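Local coordinates for protein bifunctional cytochrome P450/NADPH--P450 reductase (Deinococcus aerius, PDB 7F3H) that probably hydroxylates organic substrates with its heme-containing P450 domain, using electrons that a fused reductase draws from NADPH, at residues M123-E135 and T413-F426. Numbering follows the deposited sequence.
Sequences MLEVAQALVGKWE and TEAKLALLLILQKF
Leu-421 pushes its side chain as a knob into the hole framed by Leu-124, Ala-127, Gln-128 and Val-131, where two helices run the same way but inclined. The segment axes come within 9.7 Å of each other, crossing at -35°. With CG turned anti to its carbonyl carbon (chi1 -76°), the leucine lays CD1 3.5 Å from Ala-127 CB, while Leu-124 and Val-131 each meet it at about a right angle. Met-123, extended beyond CG, crosses Thr-413 likewise, its SD 3.6 Å from Thr-413 CG2. One flank is apolar: Leu-130 CD2 rests 3.7 Å from Ile-422 CD1, and Ile-422 also reaches CZ3 of the Trp-134 indole, whose NE1 bonds to Asp-147. Phe-426 turns its ring obliquely to that indole, the planes at 42°, and brings CE2 to 3.3 Å from Trp-134 CB. Among partly exposed residues at the C-terminal end, Lys-425, bent at chi2 and chi4, carries NZ to 2.7 Å from Glu-135 OE2, above the carboxylate plane; it also pairs with Glu-455. A glutamine in place of Glu-135 would probably lose this salt bridge, leaving Lys-425 to depend more on Glu-455. By family, helices 113-137 and 408-425 are probably D and L of the P450 four-helix core, with E (144-161) and I (254-285) alongside. Apolar packing makes most of their join, from the Glu-414 side chain, about 5 Å from the heme, to the charge pair at the C-terminal ends.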
# COMPACT_ATOMS: atom_id res chain seq x y z
N MET A 123 8.62 -8.12 13.59
CA MET A 123 8.00 -8.73 12.42
C MET A 123 7.93 -10.24 12.60
O MET A 123 6.88 -10.87 12.36
CB MET A 123 8.76 -8.36 11.16
CG MET A 123 8.94 -6.86 10.93
SD MET A 123 10.06 -6.62 9.52
CE MET A 123 9.56 -5.03 8.87
N LEU A 124 9.04 -10.84 13.04
CA LEU A 124 9.05 -12.29 13.18
C LEU A 124 8.03 -12.73 14.21
O LEU A 124 7.30 -13.71 13.99
CB LEU A 124 10.46 -12.76 13.55
CG LEU A 124 10.75 -14.25 13.80
CD1 LEU A 124 10.70 -15.13 12.53
CD2 LEU A 124 12.12 -14.33 14.47
N GLU A 125 7.88 -11.97 15.29
CA GLU A 125 6.93 -12.40 16.31
C GLU A 125 5.56 -12.54 15.69
O GLU A 125 4.85 -13.53 15.93
CB GLU A 125 6.90 -11.42 17.48
CG GLU A 125 5.90 -11.81 18.60
CD GLU A 125 5.79 -10.72 19.68
OE1 GLU A 125 6.85 -10.20 20.13
OE2 GLU A 125 4.65 -10.36 20.05
N VAL A 126 5.17 -11.56 14.87
CA VAL A 126 3.84 -11.61 14.29
C VAL A 126 3.77 -12.71 13.23
O VAL A 126 2.83 -13.52 13.22
CB VAL A 126 3.44 -10.23 13.75
CG1 VAL A 126 2.07 -10.31 13.14
CG2 VAL A 126 3.44 -9.18 14.87
N ALA A 127 4.80 -12.81 12.37
CA ALA A 127 4.78 -13.78 11.29
C ALA A 127 4.60 -15.20 11.84
O ALA A 127 3.75 -15.97 11.35
CB ALA A 127 6.04 -13.65 10.44
N GLN A 128 5.34 -15.52 12.91
CA GLN A 128 5.22 -16.84 13.55
C GLN A 128 3.79 -17.09 14.03
O GLN A 128 3.26 -18.19 13.85
CB GLN A 128 6.24 -16.94 14.70
CG GLN A 128 7.69 -17.13 14.20
CD GLN A 128 8.72 -17.09 15.31
OE1 GLN A 128 8.59 -16.35 16.29
NE2 GLN A 128 9.78 -17.88 15.15
N ALA A 129 3.13 -16.05 14.56
CA ALA A 129 1.75 -16.21 15.00
C ALA A 129 0.83 -16.55 13.83
O ALA A 129 -0.03 -17.44 13.95
CB ALA A 129 1.28 -14.95 15.72
N LEU A 130 1.03 -15.89 12.68
CA LEU A 130 0.30 -16.27 11.46
C LEU A 130 0.50 -17.74 11.17
O LEU A 130 -0.47 -18.50 11.05
CB LEU A 130 0.77 -15.44 10.27
CG LEU A 130 0.37 -15.91 8.86
CD1 LEU A 130 -1.01 -15.45 8.47
CD2 LEU A 130 1.32 -15.38 7.88
N VAL A 131 1.76 -18.17 11.10
CA VAL A 131 2.06 -19.56 10.79
C VAL A 131 1.37 -20.48 11.79
O VAL A 131 0.75 -21.50 11.41
CB VAL A 131 3.59 -19.77 10.76
CG1 VAL A 131 3.96 -21.25 10.58
CG2 VAL A 131 4.20 -18.92 9.66
N GLY A 132 1.42 -20.10 13.08
CA GLY A 132 0.74 -20.88 14.11
C GLY A 132 -0.73 -21.08 13.82
O GLY A 132 -1.23 -22.20 13.86
N LYS A 133 -1.43 -20.00 13.46
CA LYS A 133 -2.84 -20.12 13.11
C LYS A 133 -3.02 -21.09 11.94
O LYS A 133 -3.86 -22.00 12.00
CB LYS A 133 -3.44 -18.76 12.77
CG LYS A 133 -4.96 -18.82 12.60
CD LYS A 133 -5.53 -17.45 12.23
CE LYS A 133 -7.01 -17.50 11.88
NZ LYS A 133 -7.45 -16.24 11.24
N TRP A 134 -2.20 -20.95 10.90
CA TRP A 134 -2.40 -21.81 9.75
C TRP A 134 -2.05 -23.25 10.10
O TRP A 134 -2.77 -24.17 9.68
CB TRP A 134 -1.58 -21.29 8.57
CG TRP A 134 -2.11 -20.00 7.99
CD1 TRP A 134 -3.02 -19.15 8.55
CD2 TRP A 134 -1.72 -19.40 6.73
NE1 TRP A 134 -3.23 -18.05 7.72
CE2 TRP A 134 -2.44 -18.19 6.61
CE3 TRP A 134 -0.83 -19.77 5.72
CZ2 TRP A 134 -2.30 -17.35 5.50
CZ3 TRP A 134 -0.68 -18.94 4.63
CH2 TRP A 134 -1.42 -17.74 4.52
N GLU A 135 -1.06 -23.45 10.98
CA GLU A 135 -0.81 -24.81 11.46
C GLU A 135 -2.07 -25.36 12.10
O GLU A 135 -2.51 -26.47 11.78
CB GLU A 135 0.34 -24.87 12.45
CG GLU A 135 1.68 -25.26 11.92
CD GLU A 135 2.79 -25.19 13.00
OE1 GLU A 135 2.77 -24.27 13.86
OE2 GLU A 135 3.64 -26.11 13.02
N THR A 413 10.34 -5.71 3.71
CA THR A 413 10.90 -6.64 4.68
C THR A 413 9.80 -7.54 5.24
O THR A 413 9.97 -8.77 5.38
CB THR A 413 11.61 -5.87 5.79
OG1 THR A 413 12.53 -4.95 5.21
CG2 THR A 413 12.37 -6.80 6.73
N GLU A 414 8.67 -6.93 5.60
CA GLU A 414 7.63 -7.66 6.30
C GLU A 414 7.17 -8.80 5.38
O GLU A 414 7.04 -9.96 5.79
CB GLU A 414 6.38 -6.84 6.47
CG GLU A 414 5.73 -7.12 7.80
CD GLU A 414 4.25 -6.75 7.96
OE1 GLU A 414 3.49 -6.83 6.98
OE2 GLU A 414 4.08 -5.63 8.62
N ALA A 415 6.92 -8.45 4.11
CA ALA A 415 6.40 -9.37 3.08
C ALA A 415 7.40 -10.46 2.72
O ALA A 415 7.04 -11.65 2.61
CB ALA A 415 6.04 -8.57 1.84
N LYS A 416 8.67 -10.09 2.50
CA LYS A 416 9.70 -11.10 2.30
C LYS A 416 9.65 -12.14 3.42
O LYS A 416 9.61 -13.35 3.15
CB LYS A 416 11.08 -10.44 2.24
CG LYS A 416 11.33 -9.61 1.01
CD LYS A 416 12.68 -8.95 1.11
CE LYS A 416 12.71 -7.68 0.28
NZ LYS A 416 14.06 -7.14 -0.04
N LEU A 417 9.61 -11.68 4.68
CA LEU A 417 9.66 -12.59 5.83
C LEU A 417 8.43 -13.47 5.92
O LEU A 417 8.52 -14.67 6.22
CB LEU A 417 9.81 -11.79 7.12
CG LEU A 417 9.71 -12.60 8.40
CD1 LEU A 417 10.78 -13.68 8.46
CD2 LEU A 417 9.84 -11.67 9.57
N ALA A 418 7.25 -12.87 5.77
CA ALA A 418 6.01 -13.63 5.79
C ALA A 418 6.05 -14.74 4.76
O ALA A 418 5.73 -15.89 5.06
CB ALA A 418 4.81 -12.70 5.55
N LEU A 419 6.46 -14.39 3.53
CA LEU A 419 6.48 -15.37 2.45
C LEU A 419 7.47 -16.49 2.75
O LEU A 419 7.18 -17.67 2.55
CB LEU A 419 6.81 -14.66 1.13
CG LEU A 419 5.61 -14.02 0.42
CD1 LEU A 419 5.96 -13.00 -0.70
CD2 LEU A 419 4.70 -15.11 -0.12
N LEU A 420 8.66 -16.10 3.22
CA LEU A 420 9.69 -17.06 3.60
C LEU A 420 9.15 -18.08 4.60
O LEU A 420 9.27 -19.30 4.39
CB LEU A 420 10.88 -16.29 4.20
CG LEU A 420 12.07 -17.09 4.73
CD1 LEU A 420 12.66 -17.94 3.60
CD2 LEU A 420 13.09 -16.15 5.31
N LEU A 421 8.51 -17.60 5.66
CA LEU A 421 8.03 -18.53 6.68
C LEU A 421 6.87 -19.38 6.16
O LEU A 421 6.84 -20.61 6.37
CB LEU A 421 7.63 -17.76 7.93
CG LEU A 421 8.73 -17.21 8.85
CD1 LEU A 421 8.10 -16.50 10.06
CD2 LEU A 421 9.71 -18.31 9.31
N ILE A 422 5.94 -18.76 5.42
CA ILE A 422 4.79 -19.48 4.89
C ILE A 422 5.24 -20.61 3.98
O ILE A 422 4.78 -21.76 4.11
CB ILE A 422 3.86 -18.50 4.15
CG1 ILE A 422 3.08 -17.67 5.17
CG2 ILE A 422 2.89 -19.23 3.15
CD1 ILE A 422 2.36 -16.51 4.55
N LEU A 423 6.16 -20.32 3.06
CA LEU A 423 6.58 -21.33 2.11
C LEU A 423 7.48 -22.34 2.78
O LEU A 423 7.52 -23.50 2.35
CB LEU A 423 7.25 -20.67 0.90
CG LEU A 423 6.39 -19.78 -0.02
CD1 LEU A 423 7.22 -19.32 -1.19
CD2 LEU A 423 5.12 -20.45 -0.54
N GLN A 424 8.16 -21.95 3.87
CA GLN A 424 8.87 -22.95 4.65
C GLN A 424 7.92 -24.02 5.18
O GLN A 424 8.19 -25.22 5.05
CB GLN A 424 9.64 -22.29 5.80
CG GLN A 424 10.53 -23.31 6.53
CD GLN A 424 11.03 -22.85 7.88
OE1 GLN A 424 10.56 -21.86 8.47
NE2 GLN A 424 12.00 -23.58 8.39
N LYS A 425 6.78 -23.60 5.75
CA LYS A 425 5.91 -24.58 6.40
C LYS A 425 4.90 -25.23 5.46
O LYS A 425 4.60 -26.41 5.60
CB LYS A 425 5.15 -23.94 7.57
CG LYS A 425 4.83 -24.89 8.72
CD LYS A 425 6.02 -24.94 9.66
CE LYS A 425 5.69 -25.64 10.98
NZ LYS A 425 5.09 -27.01 10.94
N PHE A 426 4.35 -24.50 4.50
CA PHE A 426 3.06 -24.87 3.93
C PHE A 426 3.14 -25.19 2.44
O PHE A 426 3.78 -24.46 1.67
CB PHE A 426 2.05 -23.76 4.20
CG PHE A 426 1.72 -23.63 5.67
CD1 PHE A 426 1.41 -24.76 6.42
CD2 PHE A 426 1.77 -22.39 6.31
CE1 PHE A 426 1.13 -24.66 7.78
CE2 PHE A 426 1.48 -22.28 7.66
CZ PHE A 426 1.16 -23.41 8.40